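Local coordinates for aminopeptidase C (Lactobacillus rhamnosus, PDB 4K7C), which is probably a cysteine aminopeptidase of the papain-like clan, related to bleomycin hydrolase, that removes residues from the amino ends of peptides and assembles as a hexamer, at residues Thr38-Asp43 with Asn335-Asp340; Leu94-Thr99 with Val155-Met160; Glu113-Thr118 with Val185-Leu190; Ile264-Ala269 with Glu353-Gly358. All coordinates share one frame; numbering follows the deposited sequence.

Interactions 2 and 3 both use helix 96-117, the former at its N-terminal end and the latter at its C-terminal end, with nearest atoms about 17 Å apart. Interaction 2 is buried and mixes hydrogen bonds with aromatic packing. Interaction 3, also buried although about 28 Å from the centre of the chain, is an aliphatic helix pairing with polar contacts at one side. Interaction 1 is partly buried and relies mainly on backbone bonds, whereas interaction 4 buries a small apolar patch and joins its segments' polar groups through water. Interactions 1 and 4 use the consecutive helices 339-343 and 351-356; interactions 3 and 4 both touch the fifth subunit.

Interaction 1: residues Thr38-Asp43 with Asn335-Asp340; sequences TAENTD and NIYKKD
E40 and Y337 form a single antiparallel bridge as a non-hydrogen-bonded pair, their CA atoms 4.3 Å apart, flanked by backbone bonds from K338 N to A39 O at 2.9 Å and from N41 N to I336 O at 2.8 Å. The same two carbonyl oxygens also receive CA-H contacts from Y337 and E40. Among the side chains, N41 carries the main polar link: its ND2 donates to N335 O over 2.8 Å, with the oxygen tilted only 17° from the amide plane. CG stands opposite the backbone N (chi1 179°), which places OD1 near the following turn, where D43 N donates to it over 3.0 Å from above the amide carbonyl plane, capping helix 42-47. An alanine here would remove both bonds and would probably leave N335 O without this donor and the first turn of that helix uncapped. E40 runs alongside I336, its OE2 3.5 Å from CD1. Its carboxylate plane is turned 75° from the Y337 ring, and a water donates to both E40 OE1 and Y337 OH; that hydroxyl also bonds to S325 O. N41 and K338 pack on K28 of a second subunit. With its two bridging bonds made by main-chain atoms, the pairing probably depends little on side-chain identity there, whereas N41 contributes a specific amide, tying helix capping to the joining of two distant chain parts.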
loop_
_atom_site.group_PDB
_atom_site.type_symbol
_atom_site.label_atom_id
_atom_site.label_comp_id
_atom_site.label_asym_id
_atom_site.label_seq_id
_atom_site.Cartn_x
_atom_site.Cartn_y
_atom_site.Cartn_z
ATOM N N THR A 38 -9.427 1.665 24.740
ATOM C CA THR A 38 -9.751 2.578 25.865
ATOM C C THR A 38 -9.194 2.071 27.205
ATOM O O THR A 38 -8.612 2.761 27.986
ATOM C CB THR A 38 -11.292 2.861 25.932
ATOM O OG1 THR A 38 -11.692 3.450 24.686
ATOM C CG2 THR A 38 -11.538 3.802 27.113
ATOM N N ALA A 39 -9.286 0.777 27.416
ATOM C CA ALA A 39 -8.934 0.125 28.650
ATOM C C ALA A 39 -7.505 -0.345 28.838
ATOM O O ALA A 39 -7.172 -0.747 29.946
ATOM C CB ALA A 39 -9.825 -1.098 28.802
ATOM N N GLU A 40 -6.674 -0.294 27.791
ATOM C CA GLU A 40 -5.346 -0.935 27.831
ATOM C C GLU A 40 -4.424 -0.068 28.753
ATOM O O GLU A 40 -4.495 1.165 28.786
ATOM C CB GLU A 40 -4.802 -1.138 26.437
ATOM C CG GLU A 40 -3.535 -1.974 26.476
ATOM C CD GLU A 40 -3.198 -2.675 25.173
ATOM O OE1 GLU A 40 -4.050 -2.611 24.251
ATOM O OE2 GLU A 40 -2.089 -3.346 25.154
ATOM N N ASN A 41 -3.684 -0.790 29.571
ATOM C CA ASN A 41 -2.957 -0.294 30.735
ATOM C C ASN A 41 -1.452 -0.388 30.533
ATOM O O ASN A 41 -0.833 -1.488 30.543
ATOM C CB ASN A 41 -3.395 -1.181 31.867
ATOM C CG ASN A 41 -2.747 -0.855 33.173
ATOM O OD1 ASN A 41 -2.089 0.168 33.397
ATOM N ND2 ASN A 41 -2.868 -1.771 34.036
ATOM N N THR A 42 -0.843 0.775 30.454
ATOM C CA THR A 42 0.577 0.900 30.285
ATOM C C THR A 42 1.356 0.335 31.508
ATOM O O THR A 42 2.454 -0.133 31.336
ATOM C CB THR A 42 0.918 2.319 29.988
ATOM O OG1 THR A 42 0.365 2.610 28.711
ATOM C CG2 THR A 42 2.388 2.534 29.926
ATOM N N ASP A 43 0.778 0.319 32.688
ATOM C CA ASP A 43 1.461 -0.333 33.867
ATOM C C ASP A 43 1.784 -1.833 33.601
ATOM O O ASP A 43 2.787 -2.380 34.050
ATOM C CB ASP A 43 0.643 -0.275 35.125
ATOM C CG ASP A 43 0.400 1.191 35.622
ATOM O OD1 ASP A 43 1.018 2.114 35.101
ATOM O OD2 ASP A 43 -0.476 1.398 36.485
ATOM N N ASN A 335 -3.741 -7.730 34.000
ATOM C CA ASN A 335 -3.706 -6.265 34.123
ATOM C C ASN A 335 -3.628 -5.495 32.787
ATOM O O ASN A 335 -3.651 -4.231 32.837
ATOM C CB ASN A 335 -2.555 -5.767 35.079
ATOM C CG ASN A 335 -2.715 -6.280 36.501
ATOM O OD1 ASN A 335 -1.680 -6.657 37.212
ATOM N ND2 ASN A 335 -3.925 -6.305 36.959
ATOM N N ILE A 336 -3.576 -6.187 31.655
ATOM C CA ILE A 336 -3.381 -5.497 30.366
ATOM C C ILE A 336 -4.525 -4.571 30.035
ATOM O O ILE A 336 -4.301 -3.516 29.403
ATOM C CB ILE A 336 -2.941 -6.434 29.218
ATOM C CG1 ILE A 336 -2.503 -5.642 28.016
ATOM C CG2 ILE A 336 -4.108 -7.354 28.779
ATOM C CD1 ILE A 336 -1.312 -4.758 28.236
ATOM N N TYR A 337 -5.728 -4.918 30.495
ATOM C CA TYR A 337 -6.902 -4.053 30.391
ATOM C C TYR A 337 -7.464 -3.839 31.751
ATOM O O TYR A 337 -7.365 -4.718 32.587
ATOM C CB TYR A 337 -7.996 -4.656 29.525
ATOM C CG TYR A 337 -7.531 -5.037 28.123
ATOM C CD1 TYR A 337 -7.134 -4.088 27.198
ATOM C CD2 TYR A 337 -7.516 -6.371 27.716
ATOM C CE1 TYR A 337 -6.737 -4.467 25.924
ATOM C CE2 TYR A 337 -7.111 -6.789 26.454
ATOM C CZ TYR A 337 -6.700 -5.835 25.537
ATOM O OH TYR A 337 -6.291 -6.185 24.299
ATOM N N LYS A 338 -8.063 -2.662 31.972
ATOM C CA LYS A 338 -8.830 -2.432 33.210
ATOM C C LYS A 338 -10.258 -2.143 32.868
ATOM O O LYS A 338 -10.736 -0.991 32.949
ATOM C CB LYS A 338 -8.209 -1.315 34.001
ATOM C CG LYS A 338 -6.871 -1.663 34.547
ATOM C CD LYS A 338 -6.915 -2.707 35.682
ATOM C CE LYS A 338 -5.618 -2.980 36.375
ATOM N NZ LYS A 338 -5.750 -4.056 37.433
ATOM N N LYS A 339 -10.931 -3.185 32.396
ATOM C CA LYS A 339 -12.325 -3.042 32.012
ATOM C C LYS A 339 -13.280 -2.784 33.155
ATOM O O LYS A 339 -14.172 -1.962 33.014
ATOM C CB LYS A 339 -12.814 -4.226 31.185
ATOM C CG LYS A 339 -12.069 -4.368 29.903
ATOM C CD LYS A 339 -12.175 -5.765 29.336
ATOM C CE LYS A 339 -11.448 -5.876 28.011
ATOM N NZ LYS A 339 -11.372 -7.306 27.597
ATOM N N ASP A 340 -13.058 -3.421 34.300
ATOM C CA ASP A 340 -13.962 -3.257 35.464
ATOM C C ASP A 340 -13.952 -1.784 35.866
ATOM O O ASP A 340 -14.996 -1.192 36.093
ATOM C CB ASP A 340 -13.573 -4.145 36.659
ATOM C CG ASP A 340 -13.356 -5.648 36.317
ATOM O OD1 ASP A 340 -12.696 -5.992 35.267
ATOM O OD2 ASP A 340 -13.818 -6.490 37.156
HETATM O O HOH W 1 -5.031 -4.631 22.504
#

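Interaction 2: residues Leu94-Thr99 with Val155-Met160; sequences LSQNYT and VPKSVM
V155 meets S95 through its carbonyl: S95 N donates to V155 O over 2.8 Å in a nearly straight bond (171°). The V155 side chain divides its work, CG2 lying 3.7 Å from S95 CB while CG1 sits over one face of the Y98 ring, offset toward the rim. P156 pairs with L94 in a single backbone bridge. K157 then reaches across Q96 at a slant and bends at its last torsion (chi4 58°), turning NZ to donate to Q96 OE1 at 2.7 Å in the carbonyl plane; its long ion pairs to E93 and E162 are weak. The chain curls through S158 and V159, with V159 N bonded to P156 O, and returns at M160. Here M160 O accepts from S95 OG at 2.6 Å on a lone pair. S95 OG in turn accepts from Y98 N at 3.1 Å, so S95 both caps the start of helix 96-117 and fastens the returning loop. The M160 side chain, a selenomethionine introduced for the derivative crystal, extends to the Y98 ring: SE is 5.2 Å from its centroid and 75° off the normal, a Met-aromatic contact at the edge. The Y98 hydroxyl bonds to Y152 O, and its ring stands edge-to-face with W102 one helical turn on. P245 and F248 of helix 245-253, M79 and F73 of helix 70-87, and F226 of strand 226-231 pack against the contact.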
loop_
_atom_site.group_PDB
_atom_site.type_symbol
_atom_site.label_atom_id
_atom_site.label_comp_id
_atom_site.label_asym_id
_atom_site.label_seq_id
_atom_site.Cartn_x
_atom_site.Cartn_y
_atom_site.Cartn_z
ATOM N N LEU A 94 10.410 -28.630 11.348
ATOM C CA LEU A 94 9.738 -29.845 10.905
ATOM C C LEU A 94 8.496 -29.494 10.130
ATOM O O LEU A 94 7.902 -28.384 10.367
ATOM C CB LEU A 94 9.391 -30.702 12.120
ATOM C CG LEU A 94 10.596 -31.184 12.946
ATOM C CD1 LEU A 94 10.284 -31.600 14.420
ATOM C CD2 LEU A 94 11.339 -32.293 12.184
ATOM N N SER A 95 8.033 -30.430 9.298
ATOM C CA SER A 95 6.860 -30.211 8.478
ATOM C C SER A 95 5.561 -30.277 9.290
ATOM O O SER A 95 5.107 -31.335 9.673
ATOM C CB SER A 95 6.788 -31.236 7.369
ATOM O OG SER A 95 5.695 -31.119 6.566
ATOM N N GLN A 96 4.926 -29.119 9.445
ATOM C CA GLN A 96 3.551 -29.129 10.006
ATOM C C GLN A 96 2.478 -29.615 9.051
ATOM O O GLN A 96 1.437 -29.984 9.502
ATOM C CB GLN A 96 3.215 -27.725 10.537
ATOM C CG GLN A 96 4.319 -27.138 11.373
ATOM C CD GLN A 96 5.277 -26.288 10.634
ATOM O OE1 GLN A 96 5.323 -26.263 9.392
ATOM N NE2 GLN A 96 6.184 -25.628 11.412
ATOM N N ASN A 97 2.729 -29.607 7.737
ATOM C CA ASN A 97 1.822 -30.114 6.769
ATOM C C ASN A 97 1.768 -31.678 6.902
ATOM O O ASN A 97 0.698 -32.231 6.772
ATOM C CB ASN A 97 2.192 -29.712 5.402
ATOM C CG ASN A 97 1.100 -29.990 4.400
ATOM O OD1 ASN A 97 -0.091 -30.149 4.761
ATOM N ND2 ASN A 97 1.447 -29.974 3.152
ATOM N N TYR A 98 2.905 -32.301 7.175
ATOM C CA TYR A 98 3.009 -33.761 7.348
ATOM C C TYR A 98 2.031 -34.237 8.415
ATOM O O TYR A 98 1.224 -35.124 8.140
ATOM C CB TYR A 98 4.474 -34.209 7.602
ATOM C CG TYR A 98 4.660 -35.717 7.562
ATOM C CD1 TYR A 98 4.757 -36.435 6.365
ATOM C CD2 TYR A 98 4.680 -36.421 8.741
ATOM C CE1 TYR A 98 4.921 -37.826 6.369
ATOM C CE2 TYR A 98 4.778 -37.822 8.741
ATOM C CZ TYR A 98 4.956 -38.481 7.564
ATOM O OH TYR A 98 5.122 -39.903 7.579
ATOM N N THR A 99 2.060 -33.597 9.598
ATOM C CA THR A 99 1.160 -33.974 10.677
ATOM C C THR A 99 -0.245 -33.610 10.331
ATOM O O THR A 99 -1.179 -34.328 10.681
ATOM C CB THR A 99 1.552 -33.322 12.030
ATOM O OG1 THR A 99 1.943 -31.939 11.795
ATOM C CG2 THR A 99 2.697 -34.035 12.651
ATOM N N VAL A 155 8.986 -35.477 9.251
ATOM C CA VAL A 155 9.939 -35.047 8.251
ATOM C C VAL A 155 10.331 -33.553 8.406
ATOM O O VAL A 155 9.546 -32.760 8.963
ATOM C CB VAL A 155 9.438 -35.328 6.812
ATOM C CG1 VAL A 155 9.080 -36.792 6.646
ATOM C CG2 VAL A 155 8.281 -34.428 6.393
ATOM N N PRO A 156 11.507 -33.187 7.903
ATOM C CA PRO A 156 11.834 -31.770 7.747
ATOM C C PRO A 156 10.756 -31.046 6.953
ATOM O O PRO A 156 10.161 -31.543 6.030
ATOM C CB PRO A 156 13.114 -31.808 6.942
ATOM C CG PRO A 156 13.735 -33.122 7.279
ATOM C CD PRO A 156 12.542 -34.019 7.223
ATOM N N LYS A 157 10.581 -29.784 7.283
ATOM C CA LYS A 157 9.707 -28.915 6.540
ATOM C C LYS A 157 10.000 -28.877 5.041
ATOM O O LYS A 157 9.095 -28.950 4.230
ATOM C CB LYS A 157 9.701 -27.493 7.189
ATOM C CG LYS A 157 8.518 -26.639 6.643
ATOM C CD LYS A 157 8.683 -25.197 7.037
ATOM C CE LYS A 157 7.559 -24.356 6.574
ATOM N NZ LYS A 157 6.331 -24.971 7.188
ATOM N N SER A 158 11.257 -28.793 4.656
ATOM C CA SER A 158 11.644 -28.793 3.248
ATOM C C SER A 158 11.193 -30.003 2.489
ATOM O O SER A 158 11.080 -29.938 1.311
ATOM C CB SER A 158 13.170 -28.668 3.082
ATOM O OG SER A 158 13.825 -29.797 3.634
ATOM N N VAL A 159 10.902 -31.102 3.203
ATOM C CA VAL A 159 10.566 -32.371 2.573
ATOM C C VAL A 159 9.071 -32.555 2.326
ATOM O O VAL A 159 8.675 -33.307 1.394
ATOM C CB VAL A 159 11.152 -33.524 3.442
ATOM C CG1 VAL A 159 10.687 -34.885 2.953
ATOM C CG2 VAL A 159 12.676 -33.497 3.395
HETATM N N MSE A 160 8.244 -31.869 3.096
HETATM C CA MSE A 160 6.811 -31.770 2.854
HETATM C C MSE A 160 6.375 -30.305 3.137
HETATM O O MSE A 160 5.911 -29.987 4.247
HETATM C CB MSE A 160 5.901 -32.681 3.638
HETATM C CG MSE A 160 4.623 -32.685 2.887
HETATM SE SE MSE A 160 3.337 -33.973 3.685
HETATM C CE MSE A 160 1.908 -33.918 2.373
HETATM O O HOH W 2 4.913 -27.897 6.336
#

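Interaction 3: residues Glu113-Thr118 with Val185-Leu190; sequences ENVLKT and VTLRKL
L187 projects between V115 and L116, and its CB makes the apolar centre of this contact. V115 CG1 and L116 CD2 each lie 4.1 Å from L187 CB, and the terminal methyls of the two leucines also touch. Both V115 and L116 cross L187 at about a right angle. The CG1 branch of V115 stands opposite the backbone N (chi1 171°), and the same methyl reaches the aliphatic part of R188, 4.0 Å from its CG. Such reach fits the helix geometry: the axes of 113-117 and 185-190 run in broadly the same direction, approach to 9.3 Å and cross at -35°, so side chains rather than backbones bridge the interval.

The direct polar contact is slight. R188 bends at its third torsion, and NH1 approaches T118 O at 3.1 Å from the edge of the guanidinium, but the angle at hydrogen of 120° makes this a weak bond. A firmer partner of the group lies outside, where NH2 bonds to Q121 O.

Water provides the remaining link. One molecule donates to V115 O at 2.8 Å and to T118 OG1, and accepts from R188 NH1 at 3.0 Å. T118 OG1 itself donates to N114 O over 2.8 Å.

Nearby, I200 and M207 of helix 197-219 cover the leucines, and Y357 of a fifth subunit packs on R188. The chemistry thus pairs an aliphatic seam with a cationic group near the C-terminal end of helix 96-117, held directly but weakly by T118 O, by Q121 O, and through water by V115 O; the negative end of the helix dipole would probably favour it.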
loop_
_atom_site.group_PDB
_atom_site.type_symbol
_atom_site.label_atom_id
_atom_site.label_comp_id
_atom_site.label_asym_id
_atom_site.label_seq_id
_atom_site.Cartn_x
_atom_site.Cartn_y
_atom_site.Cartn_z
ATOM N N GLU A 113 -16.031 -44.181 12.416
ATOM C CA GLU A 113 -16.163 -45.195 13.472
ATOM C C GLU A 113 -17.112 -44.656 14.550
ATOM O O GLU A 113 -17.917 -45.418 15.150
ATOM C CB GLU A 113 -14.794 -45.610 14.036
ATOM C CG GLU A 113 -14.004 -46.496 13.068
ATOM C CD GLU A 113 -14.706 -47.826 12.829
ATOM O OE1 GLU A 113 -15.262 -48.343 13.855
ATOM O OE2 GLU A 113 -14.720 -48.329 11.676
ATOM N N ASN A 114 -17.037 -43.360 14.810
ATOM C CA ASN A 114 -17.997 -42.730 15.756
ATOM C C ASN A 114 -19.426 -42.742 15.277
ATOM O O ASN A 114 -20.370 -42.967 16.084
ATOM C CB ASN A 114 -17.545 -41.323 16.174
ATOM C CG ASN A 114 -16.486 -41.365 17.258
ATOM O OD1 ASN A 114 -16.400 -42.327 18.007
ATOM N ND2 ASN A 114 -15.664 -40.304 17.365
ATOM N N VAL A 115 -19.623 -42.536 13.977
ATOM C CA VAL A 115 -20.897 -42.605 13.381
ATOM C C VAL A 115 -21.463 -44.046 13.443
ATOM O O VAL A 115 -22.680 -44.234 13.720
ATOM C CB VAL A 115 -20.858 -42.204 11.875
ATOM C CG1 VAL A 115 -22.147 -42.488 11.206
ATOM C CG2 VAL A 115 -20.600 -40.687 11.751
ATOM N N LEU A 116 -20.618 -45.023 13.147
ATOM C CA LEU A 116 -21.014 -46.440 13.252
ATOM C C LEU A 116 -21.462 -46.771 14.726
ATOM O O LEU A 116 -22.514 -47.357 14.926
ATOM C CB LEU A 116 -19.899 -47.351 12.747
ATOM C CG LEU A 116 -19.848 -47.292 11.226
ATOM C CD1 LEU A 116 -18.626 -48.021 10.704
ATOM C CD2 LEU A 116 -21.077 -47.855 10.543
ATOM N N LYS A 117 -20.669 -46.363 15.685
ATOM C CA LYS A 117 -20.898 -46.642 17.042
ATOM C C LYS A 117 -22.173 -45.998 17.563
ATOM O O LYS A 117 -22.768 -46.533 18.449
ATOM C CB LYS A 117 -19.747 -46.177 17.904
ATOM C CG LYS A 117 -18.656 -47.223 18.044
ATOM C CD LYS A 117 -17.328 -46.620 18.488
ATOM C CE LYS A 117 -17.442 -45.907 19.827
ATOM N NZ LYS A 117 -16.083 -45.455 20.260
ATOM N N THR A 118 -22.625 -44.904 16.963
ATOM C CA THR A 118 -23.812 -44.206 17.442
ATOM C C THR A 118 -24.921 -44.344 16.453
ATOM O O THR A 118 -25.921 -43.655 16.520
ATOM C CB THR A 118 -23.470 -42.696 17.702
ATOM O OG1 THR A 118 -22.963 -42.124 16.505
ATOM C CG2 THR A 118 -22.483 -42.551 18.847
ATOM N N VAL A 185 -24.580 -40.129 6.416
ATOM C CA VAL A 185 -25.903 -40.554 5.963
ATOM C C VAL A 185 -25.917 -42.019 5.489
ATOM O O VAL A 185 -26.770 -42.834 5.883
ATOM C CB VAL A 185 -26.435 -39.714 4.791
ATOM C CG1 VAL A 185 -27.838 -40.162 4.451
ATOM C CG2 VAL A 185 -26.496 -38.203 5.116
ATOM N N THR A 186 -24.937 -42.340 4.658
ATOM C CA THR A 186 -24.825 -43.633 4.013
ATOM C C THR A 186 -24.528 -44.685 5.099
ATOM O O THR A 186 -25.138 -45.769 5.114
ATOM C CB THR A 186 -23.666 -43.630 3.001
ATOM O OG1 THR A 186 -23.898 -42.619 1.993
ATOM C CG2 THR A 186 -23.507 -44.932 2.345
ATOM N N LEU A 187 -23.641 -44.364 6.012
ATOM C CA LEU A 187 -23.249 -45.294 7.100
ATOM C C LEU A 187 -24.419 -45.618 8.050
ATOM O O LEU A 187 -24.691 -46.837 8.395
ATOM C CB LEU A 187 -22.039 -44.824 7.891
ATOM C CG LEU A 187 -20.656 -44.785 7.196
ATOM C CD1 LEU A 187 -19.648 -44.113 8.134
ATOM C CD2 LEU A 187 -20.174 -46.162 6.826
ATOM N N ARG A 188 -25.169 -44.582 8.465
ATOM C CA ARG A 188 -26.386 -44.833 9.270
ATOM C C ARG A 188 -27.418 -45.688 8.540
ATOM O O ARG A 188 -28.089 -46.571 9.169
ATOM C CB ARG A 188 -27.003 -43.513 9.849
ATOM C CG ARG A 188 -26.102 -42.824 10.894
ATOM C CD ARG A 188 -26.681 -41.509 11.486
ATOM N NE ARG A 188 -28.031 -41.679 12.071
ATOM C CZ ARG A 188 -28.283 -41.960 13.334
ATOM N NH1 ARG A 188 -27.312 -42.057 14.205
ATOM N NH2 ARG A 188 -29.562 -42.099 13.757
ATOM N N LYS A 189 -27.568 -45.436 7.262
ATOM C CA LYS A 189 -28.468 -46.192 6.431
ATOM C C LYS A 189 -28.078 -47.688 6.362
ATOM O O LYS A 189 -28.896 -48.568 6.579
ATOM C CB LYS A 189 -28.509 -45.636 5.022
ATOM C CG LYS A 189 -29.776 -46.129 4.398
ATOM C CD LYS A 189 -29.856 -46.135 2.915
ATOM C CE LYS A 189 -31.358 -46.370 2.594
ATOM N NZ LYS A 189 -31.477 -47.452 1.588
ATOM N N LEU A 190 -26.818 -47.955 6.069
ATOM C CA LEU A 190 -26.255 -49.303 6.140
ATOM C C LEU A 190 -26.559 -49.994 7.469
ATOM O O LEU A 190 -27.030 -51.126 7.451
ATOM C CB LEU A 190 -24.729 -49.281 5.888
ATOM C CG LEU A 190 -24.318 -49.050 4.434
ATOM C CD1 LEU A 190 -22.864 -48.652 4.359
ATOM C CD2 LEU A 190 -24.525 -50.262 3.543
HETATM O O HOH W 3 -24.363 -42.045 14.010
#

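Interaction 4: residues Ile264-Ala269 with Glu353-Gly358; sequences INAPTA and ERLDYG
The flat carboxylate of D356 meets the T268 methyl: CG2 lies 3.4 Å from D356 OD1, coming in at a slant, neither squarely over a face nor at an edge, as the two side chains run past each other in opposite directions. OD2 accepts from a water at 2.9 Å, and this same water accepts from A269 N at 2.8 Å, so the polar link between the segments is indirect. The P267 ring offers its CD corner, 4.0 Å from L355 CD1, the two side chains crossing at about a right angle. CG of L355, beside its backbone N (chi1 -67°), carries that methyl toward A266 too, 4.0 Å from A266 CA. L355 CB packs at 4.1 Å against T268 CG2, the methyl that also meets the carboxylate.

P267 is the centre of an inverse gamma turn, with a weak bond from T268 N to A266 O, and A266 and T268 flank it within reach of L355 in helix 351-356. G358 closes that helix as the C-prime residue of a Schellman motif, E359 N bonding to R354 O and G358 N weakly to L355 O.

An alanine in place of D356 would probably leave the water that holds A269 N without its D356 acceptor, free to shift, and uncover the T268 methyl. T268 OG1 bonds to D270 OD1, M442 and Y409 cover L355, and L123 of a fifth subunit packs on D356.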
loop_
_atom_site.group_PDB
_atom_site.type_symbol
_atom_site.label_atom_id
_atom_site.label_comp_id
_atom_site.label_asym_id
_atom_site.label_seq_id
_atom_site.Cartn_x
_atom_site.Cartn_y
_atom_site.Cartn_z
ATOM N N ILE A 264 -3.467 -31.319 33.527
ATOM C CA ILE A 264 -4.466 -30.219 33.443
ATOM C C ILE A 264 -4.652 -29.603 34.794
ATOM O O ILE A 264 -4.251 -30.194 35.808
ATOM C CB ILE A 264 -5.805 -30.661 32.831
ATOM C CG1 ILE A 264 -6.541 -31.731 33.657
ATOM C CG2 ILE A 264 -5.579 -31.090 31.418
ATOM C CD1 ILE A 264 -7.930 -32.129 33.192
ATOM N N ASN A 265 -5.253 -28.392 34.814
ATOM C CA ASN A 265 -5.692 -27.755 36.040
ATOM C C ASN A 265 -7.098 -27.277 35.760
ATOM O O ASN A 265 -7.289 -26.194 35.167
ATOM C CB ASN A 265 -4.813 -26.587 36.420
ATOM C CG ASN A 265 -5.322 -25.871 37.610
ATOM O OD1 ASN A 265 -5.638 -24.685 37.571
ATOM N ND2 ASN A 265 -5.396 -26.607 38.744
ATOM N N ALA A 266 -8.072 -28.099 36.122
ATOM C CA ALA A 266 -9.447 -27.817 35.917
ATOM C C ALA A 266 -10.136 -27.945 37.320
ATOM O O ALA A 266 -10.451 -29.064 37.774
ATOM C CB ALA A 266 -9.976 -28.753 34.918
ATOM N N PRO A 267 -10.249 -26.832 38.046
ATOM C CA PRO A 267 -10.566 -26.884 39.460
ATOM C C PRO A 267 -12.083 -26.976 39.732
ATOM O O PRO A 267 -12.636 -26.234 40.534
ATOM C CB PRO A 267 -9.988 -25.598 39.987
ATOM C CG PRO A 267 -10.130 -24.630 38.816
ATOM C CD PRO A 267 -9.749 -25.486 37.637
ATOM N N THR A 268 -12.722 -27.886 39.075
ATOM C CA THR A 268 -14.168 -28.005 39.147
ATOM C C THR A 268 -14.528 -29.212 39.986
ATOM O O THR A 268 -13.697 -30.105 40.239
ATOM C CB THR A 268 -14.797 -28.041 37.755
ATOM O OG1 THR A 268 -14.207 -29.058 36.958
ATOM C CG2 THR A 268 -14.664 -26.642 37.066
ATOM N N ALA A 269 -15.757 -29.212 40.475
ATOM C CA ALA A 269 -16.155 -30.250 41.460
ATOM C C ALA A 269 -16.172 -31.678 40.878
ATOM O O ALA A 269 -15.950 -32.643 41.610
ATOM C CB ALA A 269 -17.506 -29.893 42.041
ATOM N N GLU A 353 -15.747 -21.298 37.770
ATOM C CA GLU A 353 -16.986 -20.712 37.181
ATOM C C GLU A 353 -16.802 -20.488 35.671
ATOM O O GLU A 353 -17.740 -20.739 34.911
ATOM C CB GLU A 353 -17.309 -19.400 37.831
ATOM C CG GLU A 353 -17.793 -19.560 39.255
ATOM C CD GLU A 353 -17.852 -18.268 40.020
ATOM O OE1 GLU A 353 -17.234 -17.238 39.646
ATOM O OE2 GLU A 353 -18.508 -18.264 41.077
ATOM N N ARG A 354 -15.632 -19.977 35.215
ATOM C CA ARG A 354 -15.482 -19.785 33.771
ATOM C C ARG A 354 -15.579 -21.073 32.958
ATOM O O ARG A 354 -16.192 -21.112 31.934
ATOM C CB ARG A 354 -14.176 -19.103 33.438
ATOM C CG ARG A 354 -14.021 -17.710 33.965
ATOM C CD ARG A 354 -12.855 -17.020 33.254
ATOM N NE ARG A 354 -12.338 -15.872 33.966
ATOM C CZ ARG A 354 -11.473 -15.916 34.968
ATOM N NH1 ARG A 354 -10.814 -17.054 35.330
ATOM N NH2 ARG A 354 -11.121 -14.764 35.481
ATOM N N LEU A 355 -15.073 -22.188 33.507
ATOM C CA LEU A 355 -15.245 -23.489 32.842
ATOM C C LEU A 355 -16.662 -23.915 32.833
ATOM O O LEU A 355 -17.151 -24.349 31.804
ATOM C CB LEU A 355 -14.362 -24.604 33.538
ATOM C CG LEU A 355 -12.818 -24.358 33.350
ATOM C CD1 LEU A 355 -11.900 -25.174 34.225
ATOM C CD2 LEU A 355 -12.441 -24.643 31.900
ATOM N N ASP A 356 -17.268 -23.964 34.038
ATOM C CA ASP A 356 -18.595 -24.476 34.221
ATOM C C ASP A 356 -19.593 -23.670 33.409
ATOM O O ASP A 356 -20.634 -24.198 32.994
ATOM C CB ASP A 356 -19.019 -24.500 35.712
ATOM C CG ASP A 356 -18.393 -25.635 36.511
ATOM O OD1 ASP A 356 -17.883 -26.602 35.933
ATOM O OD2 ASP A 356 -18.370 -25.485 37.705
ATOM N N TYR A 357 -19.362 -22.350 33.275
ATOM C CA TYR A 357 -20.366 -21.496 32.640
ATOM C C TYR A 357 -19.989 -21.162 31.214
ATOM O O TYR A 357 -20.665 -20.352 30.607
ATOM C CB TYR A 357 -20.609 -20.202 33.464
ATOM C CG TYR A 357 -21.554 -20.473 34.620
ATOM C CD1 TYR A 357 -22.928 -20.073 34.555
ATOM C CD2 TYR A 357 -21.120 -21.173 35.720
ATOM C CE1 TYR A 357 -23.764 -20.372 35.576
ATOM C CE2 TYR A 357 -21.990 -21.504 36.732
ATOM C CZ TYR A 357 -23.307 -21.065 36.669
ATOM O OH TYR A 357 -24.221 -21.335 37.681
ATOM N N GLY A 358 -18.994 -21.856 30.616
ATOM C CA GLY A 358 -18.786 -21.672 29.158
ATOM C C GLY A 358 -18.037 -20.422 28.717
ATOM O O GLY A 358 -17.945 -20.097 27.515
HETATM O O HOH W 4 -17.237 -26.908 39.933
#